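Local coordinates for dimethyl-sulfide monooxygenase (Hyphomicrobium sulfonivorans, PDB 6AK1), which oxidises dimethyl sulfide to methanethiol and formaldehyde with NADH and O2, as an FMN-dependent monooxygenase whose DmoA subunit pairs with DmoB, at residues A[182-185]-A[186-189]; A[269-272]-A[273-276]; A[286-289]-A[290-293]. All blocks are in the same frame, centred on the assembly; numbering follows the deposited sequence.

Contact 1: residues A[182-185]-A[186-189]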
loop_
_atom_site.group_PDB
_atom_site.type_symbol
_atom_site.label_atom_id
_atom_site.label_comp_id
_atom_site.label_asym_id
_atom_site.label_seq_id
_atom_site.Cartn_x
_atom_site.Cartn_y
_atom_site.Cartn_z
ATOM N N LYS A 182 10.194 8.740 -30.941
ATOM C CA LYS A 182 11.176 8.275 -31.913
ATOM C C LYS A 182 12.598 8.328 -31.389
ATOM O O LYS A 182 13.397 7.448 -31.716
ATOM C CB LYS A 182 11.109 9.120 -33.200
ATOM C CG LYS A 182 9.751 9.216 -33.843
ATOM C CD LYS A 182 9.179 7.836 -34.182
ATOM C CE LYS A 182 7.854 7.976 -34.911
ATOM N NZ LYS A 182 7.160 6.674 -35.043
ATOM N N ARG A 183 12.936 9.371 -30.621
ATOM C CA ARG A 183 14.273 9.543 -30.046
ATOM C C ARG A 183 15.343 9.440 -31.127
ATOM O O ARG A 183 16.412 8.870 -30.929
ATOM C CB ARG A 183 14.516 8.533 -28.909
ATOM C CG ARG A 183 13.794 8.898 -27.594
ATOM C CD ARG A 183 13.773 7.800 -26.540
ATOM N NE ARG A 183 13.313 8.333 -25.250
ATOM C CZ ARG A 183 14.130 8.882 -24.348
ATOM N NH1 ARG A 183 15.440 8.954 -24.593
ATOM N NH2 ARG A 183 13.649 9.374 -23.214
ATOM N N ASP A 184 15.049 9.999 -32.285
ATOM C CA ASP A 184 15.832 9.766 -33.500
ATOM C C ASP A 184 16.774 10.954 -33.699
ATOM O O ASP A 184 16.370 11.997 -34.204
ATOM C CB ASP A 184 14.889 9.568 -34.684
ATOM C CG ASP A 184 15.595 9.086 -35.954
ATOM O OD1 ASP A 184 16.753 9.470 -36.197
ATOM O OD2 ASP A 184 14.961 8.332 -36.727
ATOM N N LYS A 185 18.032 10.799 -33.293
ATOM C CA LYS A 185 18.972 11.917 -33.380
ATOM C C LYS A 185 19.241 12.332 -34.824
ATOM O O LYS A 185 19.459 13.520 -35.095
ATOM C CB LYS A 185 20.285 11.559 -32.688
ATOM C CG LYS A 185 20.224 11.562 -31.159
ATOM C CD LYS A 185 21.634 11.483 -30.592
ATOM C CE LYS A 185 21.653 11.712 -29.092
ATOM N NZ LYS A 185 23.064 11.900 -28.598
ATOM N N LYS A 186 19.218 11.389 -35.762
ATOM C CA LYS A 186 19.539 11.734 -37.145
ATOM C C LYS A 186 18.383 12.461 -37.827
ATOM O O LYS A 186 18.579 13.528 -38.414
ATOM C CB LYS A 186 19.947 10.481 -37.927
ATOM C CG LYS A 186 21.377 10.034 -37.637
ATOM C CD LYS A 186 22.315 11.245 -37.543
ATOM C CE LYS A 186 23.763 10.835 -37.294
ATOM N NZ LYS A 186 24.607 12.024 -36.907
ATOM N N SER A 187 17.166 11.920 -37.749
ATOM C CA SER A 187 16.023 12.669 -38.275
ATOM C C SER A 187 15.692 13.899 -37.433
ATOM O O SER A 187 14.989 14.792 -37.917
ATOM C CB SER A 187 14.793 11.777 -38.355
ATOM O OG SER A 187 14.259 11.543 -37.059
ATOM N N GLY A 188 16.173 13.970 -36.187
ATOM C CA GLY A 188 15.859 15.108 -35.352
ATOM C C GLY A 188 14.462 15.107 -34.780
ATOM O O GLY A 188 14.050 16.112 -34.186
ATOM N N VAL A 189 13.733 14.003 -34.909
ATOM C CA VAL A 189 12.382 13.879 -34.374
ATOM C C VAL A 189 12.478 13.163 -33.032
ATOM O O VAL A 189 12.846 11.984 -32.963
ATOM C CB VAL A 189 11.455 13.140 -35.350
ATOM C CG1 VAL A 189 10.073 12.940 -34.739
ATOM C CG2 VAL A 189 11.365 13.919 -36.682
#

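Contact 2: residues A[269-272]-A[273-276]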
loop_
_atom_site.group_PDB
_atom_site.type_symbol
_atom_site.label_atom_id
_atom_site.label_comp_id
_atom_site.label_asym_id
_atom_site.label_seq_id
_atom_site.Cartn_x
_atom_site.Cartn_y
_atom_site.Cartn_z
ATOM N N GLY A 269 -15.695 -8.288 -14.527
ATOM C CA GLY A 269 -15.154 -8.684 -15.811
ATOM C C GLY A 269 -13.734 -9.205 -15.788
ATOM O O GLY A 269 -13.116 -9.327 -16.852
ATOM N N ARG A 270 -13.198 -9.524 -14.616
ATOM C CA ARG A 270 -11.817 -9.960 -14.473
ATOM C C ARG A 270 -11.789 -11.412 -13.998
ATOM O O ARG A 270 -12.830 -12.034 -13.768
ATOM C CB ARG A 270 -11.080 -9.024 -13.513
ATOM C CG ARG A 270 -11.348 -7.539 -13.769
ATOM C CD ARG A 270 -10.753 -6.648 -12.655
ATOM N NE ARG A 270 -9.284 -6.667 -12.616
ATOM C CZ ARG A 270 -8.565 -6.188 -11.604
ATOM N NH1 ARG A 270 -9.183 -5.653 -10.560
ATOM N NH2 ARG A 270 -7.235 -6.244 -11.627
ATOM N N SER A 271 -10.585 -11.958 -13.867
ATOM C CA SER A 271 -10.389 -13.305 -13.347
ATOM C C SER A 271 -10.273 -13.294 -11.826
ATOM O O SER A 271 -9.939 -12.281 -11.210
ATOM C CB SER A 271 -9.127 -13.940 -13.928
ATOM O OG SER A 271 -9.177 -13.947 -15.331
ATOM N N ARG A 272 -10.516 -14.465 -11.226
ATOM C CA ARG A 272 -10.348 -14.597 -9.784
ATOM C C ARG A 272 -8.895 -14.382 -9.366
ATOM O O ARG A 272 -8.636 -13.934 -8.242
ATOM C CB ARG A 272 -10.851 -15.965 -9.324
ATOM C CG ARG A 272 -12.290 -16.232 -9.726
ATOM C CD ARG A 272 -12.820 -17.538 -9.133
ATOM N NE ARG A 272 -12.982 -17.476 -7.682
ATOM C CZ ARG A 272 -14.012 -16.893 -7.073
ATOM N NH1 ARG A 272 -14.970 -16.312 -7.784
ATOM N NH2 ARG A 272 -14.084 -16.881 -5.751
ATOM N N ASP A 273 -7.939 -14.681 -10.245
ATOM C CA ASP A 273 -6.528 -14.494 -9.941
ATOM C C ASP A 273 -5.971 -13.172 -10.472
ATOM O O ASP A 273 -4.753 -12.987 -10.490
ATOM C CB ASP A 273 -5.711 -15.677 -10.478
ATOM C CG ASP A 273 -5.745 -15.788 -11.996
ATOM O OD1 ASP A 273 -6.653 -15.203 -12.624
ATOM O OD2 ASP A 273 -4.860 -16.469 -12.567
ATOM N N SER A 274 -6.833 -12.251 -10.901
ATOM C CA SER A 274 -6.390 -10.950 -11.387
ATOM C C SER A 274 -5.954 -10.026 -10.260
ATOM O O SER A 274 -5.201 -9.076 -10.505
ATOM C CB SER A 274 -7.511 -10.271 -12.181
ATOM O OG SER A 274 -7.760 -10.954 -13.401
ATOM N N ILE A 275 -6.416 -10.282 -9.041
ATOM C CA ILE A 275 -6.093 -9.475 -7.874
ATOM C C ILE A 275 -5.257 -10.333 -6.946
ATOM O O ILE A 275 -5.652 -11.455 -6.610
ATOM C CB ILE A 275 -7.363 -8.986 -7.157
ATOM C CG1 ILE A 275 -8.325 -8.330 -8.152
ATOM C CG2 ILE A 275 -7.012 -8.048 -6.003
ATOM C CD1 ILE A 275 -9.629 -7.834 -7.509
ATOM N N LYS A 276 -4.108 -9.817 -6.533
ATOM C CA LYS A 276 -3.289 -10.477 -5.532
ATOM C C LYS A 276 -3.636 -9.865 -4.185
ATOM O O LYS A 276 -3.679 -8.640 -4.058
ATOM C CB LYS A 276 -1.806 -10.321 -5.852
ATOM C CG LYS A 276 -1.469 -10.662 -7.285
ATOM C CD LYS A 276 -1.851 -12.096 -7.604
ATOM C CE LYS A 276 -1.840 -12.330 -9.111
ATOM N NZ LYS A 276 -2.118 -13.752 -9.470
HETATM O O HOH W 1 -5.279 -7.878 -13.079
#

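Contact 3: residues A[286-289]-A[290-293]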
loop_
_atom_site.group_PDB
_atom_site.type_symbol
_atom_site.label_atom_id
_atom_site.label_comp_id
_atom_site.label_asym_id
_atom_site.label_seq_id
_atom_site.Cartn_x
_atom_site.Cartn_y
_atom_site.Cartn_z
ATOM N N GLY A 286 12.380 -16.231 15.816
ATOM C CA GLY A 286 13.663 -16.559 16.410
ATOM C C GLY A 286 13.936 -18.042 16.224
ATOM O O GLY A 286 13.208 -18.737 15.508
ATOM N N ASP A 287 14.993 -18.523 16.887
ATOM C CA ASP A 287 15.424 -19.898 16.647
ATOM C C ASP A 287 14.456 -20.935 17.211
ATOM O O ASP A 287 14.436 -22.065 16.720
ATOM C CB ASP A 287 16.811 -20.143 17.231
ATOM C CG ASP A 287 17.554 -21.252 16.497
ATOM O OD1 ASP A 287 17.299 -21.434 15.288
ATOM O OD2 ASP A 287 18.381 -21.943 17.120
ATOM N N SER A 288 13.655 -20.581 18.213
ATOM C CA SER A 288 12.712 -21.497 18.839
ATOM C C SER A 288 11.451 -20.732 19.212
ATOM O O SER A 288 11.431 -19.496 19.222
ATOM C CB SER A 288 13.319 -22.157 20.087
ATOM O OG SER A 288 13.489 -21.200 21.116
ATOM N N ASP A 289 10.381 -21.477 19.524
ATOM C CA ASP A 289 9.181 -20.822 20.037
ATOM C C ASP A 289 9.499 -20.070 21.317
ATOM O O ASP A 289 8.945 -18.992 21.566
ATOM C CB ASP A 289 8.060 -21.833 20.293
ATOM C CG ASP A 289 7.561 -22.514 19.023
ATOM O OD1 ASP A 289 7.782 -21.991 17.913
ATOM O OD2 ASP A 289 6.957 -23.601 19.139
ATOM N N GLU A 290 10.397 -20.624 22.142
ATOM C CA GLU A 290 10.741 -19.991 23.411
ATOM C C GLU A 290 11.477 -18.678 23.181
ATOM O O GLU A 290 11.222 -17.686 23.873
ATOM C CB GLU A 290 11.606 -20.926 24.262
ATOM C CG GLU A 290 10.983 -22.263 24.692
ATOM C CD GLU A 290 10.582 -23.184 23.531
ATOM O OE1 GLU A 290 9.505 -23.818 23.634
ATOM O OE2 GLU A 290 11.319 -23.272 22.516
ATOM N N ALA A 291 12.409 -18.665 22.225
ATOM C CA ALA A 291 13.121 -17.434 21.905
ATOM C C ALA A 291 12.182 -16.409 21.287
ATOM O O ALA A 291 12.236 -15.228 21.642
ATOM C CB ALA A 291 14.302 -17.726 20.980
ATOM N N ALA A 292 11.300 -16.843 20.377
ATOM C CA ALA A 292 10.343 -15.911 19.780
ATOM C C ALA A 292 9.456 -15.290 20.843
ATOM O O ALA A 292 9.173 -14.089 20.804
ATOM C CB ALA A 292 9.496 -16.615 18.730
ATOM N N GLU A 293 9.040 -16.082 21.828
ATOM C CA GLU A 293 8.175 -15.560 22.874
ATOM C C GLU A 293 8.915 -14.570 23.768
ATOM O O GLU A 293 8.369 -13.516 24.118
ATOM C CB GLU A 293 7.589 -16.725 23.685
ATOM C CG GLU A 293 6.691 -16.307 24.856
ATOM C CD GLU A 293 5.459 -15.506 24.423
ATOM O OE1 GLU A 293 4.921 -15.744 23.314
ATOM O OE2 GLU A 293 5.040 -14.621 25.202
#

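Contact 1: residues A[182-185]-A[186-189]
Backbone hydrogen bonds join Asp184 to the far end of the turn. Asp184 N gives a near-straight bond to Val189 O, 3.0 Å long. Asp184 O is reached by Gly188 N, but at a strong bend, and this bond is weak. Gly188 itself has a positive phi (76°), which lets the chain swing back toward the second strand.

The Asp184 carboxylate adds side-chain bonds. Its CG lies anti to the backbone N (chi1 -170°), which swings OD1 over the turn. Ser187 N meets Asp184 OD1 at 2.9 Å, coming from above the carboxylate plane. Lys186 N, 3.2 Å from Asp184 OD1, adds a weak second bond. One oxygen thus gathers two successive amides. Ser187 OG sits beside the carboxylate, 3.0 Å from Asp184 CG, and weakly accepts Val189 N.

Nonpolar contact is slight. Lys182 and Val189 run side by side, with Lys182 CG 3.8 Å from Val189 CG1. The amine of Lys182 turns away to Asp179 O, while Arg183 forms a salt bridge with Glu215.

The whole is a surface beta hairpin. A four-residue loop joins strands 181-184 and 189-191. The bonds from Asp184 OD1 to the amides that follow fit an Asx motif, the one to Lys186 N being weak.

Contact 2: residues A[269-272]-A[273-276]
Ser274 turns its hydroxyl back to the amide of Ser271, and Ser271 O receives the amide of Ser274 in return. The first bond, Ser271 N to Ser274 OG, is 3.0 Å. It is possible because Ser274 OG lies anti to its own carbonyl carbon (chi1 -69°). The second, Ser274 N to Ser271 O, is 3.1 Å, and the donor stands well above the carbonyl plane. Asp273 OD1 also comes close to Ser271 CB, at 3.1 Å.

The next layer is Arg270. Its chain crosses Ile275 at about a right angle, and Ile275 CG1 lies over one face of the guanidinium, 3.7 Å from Arg270 NH1. Arg270 NH2 donates to a water (2.9 Å to the water O), and that water O donates to Ser274 O (2.8 Å). Within 273-276, Lys276 NZ donates to Asp273 O (2.9 Å) in the plane of that carbonyl.

Further out, Arg270 also donates to Ala238 O and Ala241 O, and Ser274 OG bonds to Glu444. Arg272 is tied back to the preceding helix by a salt bridge with Glu266.

Gly269 belongs to the Schellman motif ending that helix. The type I beta turn Ser271-Ser274 then leads into strand 276-284 of the barrel.

Contact 3: residues A[286-289]-A[290-293]
Ser288 OG both accepts and donates. Ser288 OG accepts Ala291 N at 3.0 Å, in a nearly straight bond (163°). It gives its own proton to Glu290 OE2, 3.3 Å from Ser288 OG, in a bond that is weak. Ser288 OG sits between the backbone N and the carbonyl carbon (chi1 69°), and this turns it toward the first turn of the helix. Glu290 meets it by folding back: its chain bends at chi2 (61°), which brings OE2 over the serine rather than out along the helix.

This makes Ser288 the N-cap of helix 289-300. The helix follows strand 276-284, so the contact lies at a strand-to-helix passage of the TIM barrel. Ser288 OG gives Ala291 N, a first-turn amide, the acceptor that no earlier helical carbonyl supplies.

The backbone carbonyls continue the pattern. Ser288 O takes Ala292 N at 2.9 Å, and Asp289 O takes Glu293 N, also at 2.9 Å. Both are regular helical i to i+4 bonds. Ala292 CB lies 3.5 Å from Ser288 O and 4.1 Å from Gly286 N. The side chains of Ala292 and Glu293 touch Val372 of strand 370-372.

The acidic groups have other partners. Asp289 OD1 accepts the amide of Gly374, and Glu293 OE2 accepts from Gln297 NE2. Asp289 OD2 and Glu290 OE1 stand 5.2 Å apart. Their like charges probably repel mildly, though acids at the N-terminal end of a helix are usually favoured by its dipole.

How the contacts relate
The three contacts come in series along the chain, all in its luciferase-like monooxygenase part, and none touches another. Contact 1 lies farthest out, about 39 Å between its centre and that of the chain, on a hairpin apart from the barrel. Contacts 2 and 3 bracket one barrel strand, 276-284: the first leads into it from helix 251-267, the second leaves it for helix 289-300. Their centres are about 38 Å apart. Centres of contacts 1 and 3 are about 62 Å apart, on opposite sides of the chain's centre. All three are turns or a helix start of the fold, away from the residues that probably bind FMN, as inferred from relatives.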